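Local structure of homoprotocatechuate 2,3-dioxygenase (4Z6M) at residues T202-H214 and G316-S328. The protein probably catalyses the iron(II)-dependent ring-opening extradiol cleavage of homoprotocatechuate by molecular oxygen. The protein carries 1 engineered substitution. Residues are numbered along the deposited sequence; the frame is centred on the assembly and turned at random.
Sequences TALTGGNGPRLHH and GNVQEIIERTDDS. With FE2 (Fe (II) ion), chain E.
A chi1 of -59° puts CG of Asn-208 anti to its carbonyl carbon, and OD1 then faces the N-H of Arg-324, whose chain, extended from CG to NE, runs past Gly-207 to Gly-206. The contact closes over a connection between strands 202-206 and 211-218 of the glyoxalase-type (vicinal oxygen chelate) fold, along which the largely extended loop 316-328 passes. A single antiparallel bridge, the hydrogen-bonded pair Gly-209 and Ile-322, defines the register: Ile-322 N donates to Gly-209 O (2.8 Å, nearly straight at 170°), and Gly-209 N returns a bond to Ile-322 O (3.1 Å). Next to the bridge, Asn-208 OD1 accepts from Arg-324 N (2.9 Å), and a water joins that OD1 to Arg-324 O. Pro-210, which follows a cis peptide bond, crosses Gln-319 at about a right angle, its CG 3.7 Å from Gln-319 CB. Ile-321 places CG2 on Asn-208 CB and CD1 on the aliphatic part of Arg-211. Gly-206 CA and Asp-326 CB cover opposite faces of the Arg-324 guanidinium, the latter 3.4 Å above its plane. Strand 211-218 leads to the iron, bound by His-214, His-155 and Glu-267. Arg-324 NE and NH2 both donate, roughly in the guanidinium plane, to Asp-327 O; NH2 also reaches Thr-188 O.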
loop_
_atom_site.group_PDB
_atom_site.type_symbol
_atom_site.label_atom_id
_atom_site.label_comp_id
_atom_site.label_asym_id
_atom_site.label_seq_id
_atom_site.Cartn_x
_atom_site.Cartn_y
_atom_site.Cartn_z
ATOM N N THR A 202 0.637 17.418 -21.597
ATOM C CA THR A 202 1.624 18.442 -21.373
ATOM C C THR A 202 0.993 19.510 -20.504
ATOM O O THR A 202 -0.199 19.461 -20.195
ATOM C CB THR A 202 2.266 18.981 -22.674
ATOM O OG1 THR A 202 3.489 19.641 -22.319
ATOM C CG2 THR A 202 1.324 19.898 -23.438
ATOM N N ALA A 203 1.830 20.403 -20.028
ATOM C CA ALA A 203 1.399 21.412 -19.076
ATOM C C ALA A 203 2.319 22.601 -19.269
ATOM O O ALA A 203 3.447 22.453 -19.733
ATOM C CB ALA A 203 1.460 20.883 -17.648
ATOM N N LEU A 204 1.823 23.770 -18.889
ATOM C CA LEU A 204 2.568 25.019 -19.025
ATOM C C LEU A 204 2.744 25.621 -17.635
ATOM O O LEU A 204 1.779 25.783 -16.871
ATOM C CB LEU A 204 1.828 26.004 -19.913
ATOM C CG LEU A 204 1.503 25.571 -21.339
ATOM C CD1 LEU A 204 0.733 26.675 -22.048
ATOM C CD2 LEU A 204 2.766 25.165 -22.093
ATOM N N THR A 205 3.986 25.929 -17.322
ATOM C CA THR A 205 4.400 26.623 -16.112
ATOM C C THR A 205 4.935 27.985 -16.529
ATOM O O THR A 205 5.840 28.078 -17.364
ATOM C CB THR A 205 5.501 25.849 -15.363
ATOM O OG1 THR A 205 4.987 24.548 -14.992
ATOM C CG2 THR A 205 5.932 26.588 -14.123
ATOM N N GLY A 206 4.361 29.045 -15.968
ATOM C CA GLY A 206 4.835 30.372 -16.309
ATOM C C GLY A 206 6.259 30.604 -15.858
ATOM O O GLY A 206 6.623 30.333 -14.702
ATOM N N GLY A 207 7.086 31.101 -16.772
ATOM C CA GLY A 207 8.466 31.385 -16.442
ATOM C C GLY A 207 9.248 31.710 -17.707
ATOM O O GLY A 207 8.719 31.682 -18.818
ATOM N N ASN A 208 10.516 32.016 -17.544
ATOM C CA ASN A 208 11.380 32.293 -18.686
ATOM C C ASN A 208 11.487 31.033 -19.550
ATOM O O ASN A 208 11.680 29.933 -19.033
ATOM C CB ASN A 208 12.766 32.679 -18.183
ATOM C CG ASN A 208 12.753 33.896 -17.278
ATOM O OD1 ASN A 208 11.799 34.675 -17.255
ATOM N ND2 ASN A 208 13.816 34.060 -16.519
ATOM N N GLY A 209 11.292 31.167 -20.855
ATOM C CA GLY A 209 11.352 29.996 -21.725
ATOM C C GLY A 209 11.578 30.298 -23.184
ATOM O O GLY A 209 11.708 31.470 -23.568
ATOM N N PRO A 210 11.659 29.247 -24.021
ATOM C CA PRO A 210 11.311 27.860 -23.723
ATOM C C PRO A 210 12.341 27.132 -22.845
ATOM O O PRO A 210 13.545 27.154 -23.130
ATOM C CB PRO A 210 11.241 27.231 -25.105
ATOM C CG PRO A 210 12.249 28.010 -25.939
ATOM C CD PRO A 210 12.025 29.426 -25.446
ATOM N N ARG A 211 11.862 26.450 -21.807
ATOM C CA ARG A 211 12.654 25.498 -21.064
ATOM C C ARG A 211 11.747 24.320 -20.737
ATOM O O ARG A 211 10.524 24.475 -20.660
ATOM C CB ARG A 211 13.229 26.100 -19.791
ATOM C CG ARG A 211 14.353 27.107 -20.014
ATOM C CD ARG A 211 14.911 27.617 -18.700
ATOM N NE ARG A 211 13.891 28.429 -18.077
ATOM C CZ ARG A 211 13.786 28.692 -16.786
ATOM N NH1 ARG A 211 14.681 28.242 -15.920
ATOM N NH2 ARG A 211 12.759 29.425 -16.372
ATOM N N LEU A 212 12.349 23.152 -20.534
ATOM C CA LEU A 212 11.603 21.977 -20.129
ATOM C C LEU A 212 11.605 21.904 -18.624
ATOM O O LEU A 212 12.659 21.800 -17.988
ATOM C CB LEU A 212 12.205 20.691 -20.726
ATOM C CG LEU A 212 11.595 19.372 -20.219
ATOM C CD1 LEU A 212 10.224 19.224 -20.818
ATOM C CD2 LEU A 212 12.508 18.193 -20.529
ATOM N N HIS A 213 10.413 21.929 -18.025
ATOM C CA HIS A 213 10.340 21.840 -16.582
ATOM C C HIS A 213 10.585 20.412 -16.083
ATOM O O HIS A 213 11.454 20.191 -15.239
ATOM C CB HIS A 213 9.020 22.373 -16.031
ATOM C CG HIS A 213 9.091 22.662 -14.575
ATOM N ND1 HIS A 213 9.044 21.676 -13.615
ATOM C CD2 HIS A 213 9.290 23.829 -13.905
ATOM C CE1 HIS A 213 9.207 22.214 -12.428
ATOM N NE2 HIS A 213 9.344 23.521 -12.574
ATOM N N HIS A 214 9.833 19.447 -16.613
ATOM C CA HIS A 214 10.052 18.037 -16.246
ATOM C C HIS A 214 9.433 17.083 -17.213
ATOM O O HIS A 214 8.614 17.471 -18.056
ATOM C CB HIS A 214 9.556 17.740 -14.825
ATOM C CG HIS A 214 8.113 18.060 -14.564
ATOM N ND1 HIS A 214 7.701 19.270 -14.048
ATOM C CD2 HIS A 214 7.002 17.301 -14.650
ATOM C CE1 HIS A 214 6.389 19.237 -13.843
ATOM N NE2 HIS A 214 5.942 18.063 -14.233
ATOM N N GLY A 316 20.183 21.707 -33.398
ATOM C CA GLY A 316 20.896 21.226 -32.228
ATOM C C GLY A 316 21.471 22.312 -31.358
ATOM O O GLY A 316 22.264 22.038 -30.469
ATOM N N ASN A 317 21.045 23.544 -31.596
ATOM C CA ASN A 317 21.498 24.675 -30.801
ATOM C C ASN A 317 20.458 25.085 -29.771
ATOM O O ASN A 317 19.253 24.933 -29.974
ATOM C CB ASN A 317 21.813 25.855 -31.714
ATOM C CG ASN A 317 22.867 25.508 -32.763
ATOM O OD1 ASN A 317 23.902 24.953 -32.438
ATOM N ND2 ASN A 317 22.564 25.763 -34.019
ATOM N N VAL A 318 20.937 25.570 -28.636
ATOM C CA VAL A 318 20.033 25.983 -27.555
ATOM C C VAL A 318 19.159 27.149 -27.998
ATOM O O VAL A 318 19.633 28.144 -28.571
ATOM C CB VAL A 318 20.844 26.304 -26.283
ATOM C CG1 VAL A 318 19.982 26.894 -25.176
ATOM C CG2 VAL A 318 21.540 25.054 -25.782
ATOM N N GLN A 319 17.864 27.031 -27.714
ATOM C CA GLN A 319 16.913 28.096 -27.952
ATOM C C GLN A 319 17.136 29.257 -26.986
ATOM O O GLN A 319 17.314 29.059 -25.781
ATOM C CB GLN A 319 15.489 27.582 -27.768
ATOM C CG GLN A 319 14.949 26.809 -28.945
ATOM C CD GLN A 319 14.439 27.702 -30.061
ATOM O OE1 GLN A 319 14.691 28.912 -30.089
ATOM N NE2 GLN A 319 13.760 27.107 -31.004
ATOM N N GLU A 320 17.130 30.471 -27.530
ATOM C CA GLU A 320 17.187 31.678 -26.720
ATOM C C GLU A 320 15.997 31.755 -25.763
ATOM O O GLU A 320 14.876 31.399 -26.124
ATOM C CB GLU A 320 17.174 32.903 -27.634
ATOM C CG GLU A 320 17.169 34.234 -26.914
ATOM C CD GLU A 320 17.417 35.392 -27.863
ATOM O OE1 GLU A 320 18.419 36.114 -27.657
ATOM O OE2 GLU A 320 16.617 35.565 -28.815
ATOM N N ILE A 321 16.267 32.232 -24.558
ATOM C CA ILE A 321 15.258 32.322 -23.523
ATOM C C ILE A 321 14.659 33.730 -23.516
ATOM O O ILE A 321 15.377 34.746 -23.573
ATOM C CB ILE A 321 15.825 31.830 -22.164
ATOM C CG1 ILE A 321 16.011 30.292 -22.247
ATOM C CG2 ILE A 321 14.902 32.180 -21.003
ATOM C CD1 ILE A 321 17.002 29.713 -21.265
ATOM N N ILE A 322 13.324 33.762 -23.523
ATOM C CA ILE A 322 12.563 34.984 -23.414
ATOM C C ILE A 322 12.024 35.113 -22.009
ATOM O O ILE A 322 11.427 34.179 -21.481
ATOM C CB ILE A 322 11.382 34.956 -24.391
ATOM C CG1 ILE A 322 11.878 34.777 -25.830
ATOM C CG2 ILE A 322 10.530 36.203 -24.236
ATOM C CD1 ILE A 322 12.913 35.794 -26.277
ATOM N N GLU A 323 12.187 36.284 -21.422
ATOM C CA GLU A 323 11.845 36.481 -20.021
ATOM C C GLU A 323 10.343 36.692 -19.851
ATOM O O GLU A 323 9.690 37.372 -20.646
ATOM C CB GLU A 323 12.610 37.667 -19.442
ATOM C CG GLU A 323 14.087 37.363 -19.223
ATOM C CD GLU A 323 14.814 38.427 -18.412
ATOM O OE1 GLU A 323 14.223 39.508 -18.108
ATOM O OE2 GLU A 323 15.996 38.174 -18.074
ATOM N N ARG A 324 9.805 36.065 -18.815
ATOM C CA ARG A 324 8.457 36.339 -18.360
ATOM C C ARG A 324 8.339 37.761 -17.812
ATOM O O ARG A 324 9.146 38.193 -16.988
ATOM C CB ARG A 324 8.052 35.330 -17.291
ATOM C CG ARG A 324 6.654 35.561 -16.714
ATOM C CD ARG A 324 6.281 34.415 -15.780
ATOM N NE ARG A 324 5.009 34.556 -15.085
ATOM C CZ ARG A 324 3.830 34.183 -15.568
ATOM N NH1 ARG A 324 3.715 33.687 -16.794
ATOM N NH2 ARG A 324 2.750 34.316 -14.794
ATOM N N THR A 325 7.291 38.451 -18.237
ATOM C CA THR A 325 6.948 39.777 -17.699
ATOM C C THR A 325 5.738 39.772 -16.773
ATOM O O THR A 325 5.600 40.674 -15.931
ATOM C CB THR A 325 6.739 40.789 -18.851
ATOM O OG1 THR A 325 5.705 40.348 -19.736
ATOM C CG2 THR A 325 8.028 40.961 -19.640
ATOM N N ASP A 326 4.859 38.784 -16.942
ATOM C CA ASP A 326 3.763 38.563 -15.980
ATOM C C ASP A 326 4.344 38.270 -14.591
ATOM O O ASP A 326 5.515 37.889 -14.444
ATOM C CB ASP A 326 2.866 37.404 -16.402
ATOM C CG ASP A 326 1.940 37.733 -17.550
ATOM O OD1 ASP A 326 1.825 38.914 -17.949
ATOM O OD2 ASP A 326 1.303 36.766 -18.050
ATOM N N ASP A 327 3.519 38.434 -13.556
ATOM C CA ASP A 327 3.968 38.203 -12.192
ATOM C C ASP A 327 4.509 36.764 -11.988
ATOM O O ASP A 327 4.069 35.805 -12.648
ATOM C CB ASP A 327 2.829 38.451 -11.188
ATOM C CG ASP A 327 2.456 39.929 -11.045
ATOM O OD1 ASP A 327 3.182 40.818 -11.544
ATOM O OD2 ASP A 327 1.422 40.206 -10.414
ATOM N N SER A 328 5.459 36.670 -11.059
ATOM C CA SER A 328 6.171 35.438 -10.744
ATOM C C SER A 328 5.441 34.705 -9.637
ATOM O O SER A 328 5.215 35.252 -8.555
ATOM C CB SER A 328 7.588 35.757 -10.287
ATOM O OG SER A 328 8.148 34.724 -9.497
HETATM FE FE FE2 E . 3.934 17.448 -13.517
HETATM O O HOH W 1 11.060 36.724 -15.590
HETATM O O HOH W 2 16.244 26.855 -24.025
HETATM O O HOH W 3 2.255 16.832 -12.309
HETATM O O HOH W 4 2.773 18.859 -14.667
HETATM O O HOH W 5 4.106 19.045 -11.999
#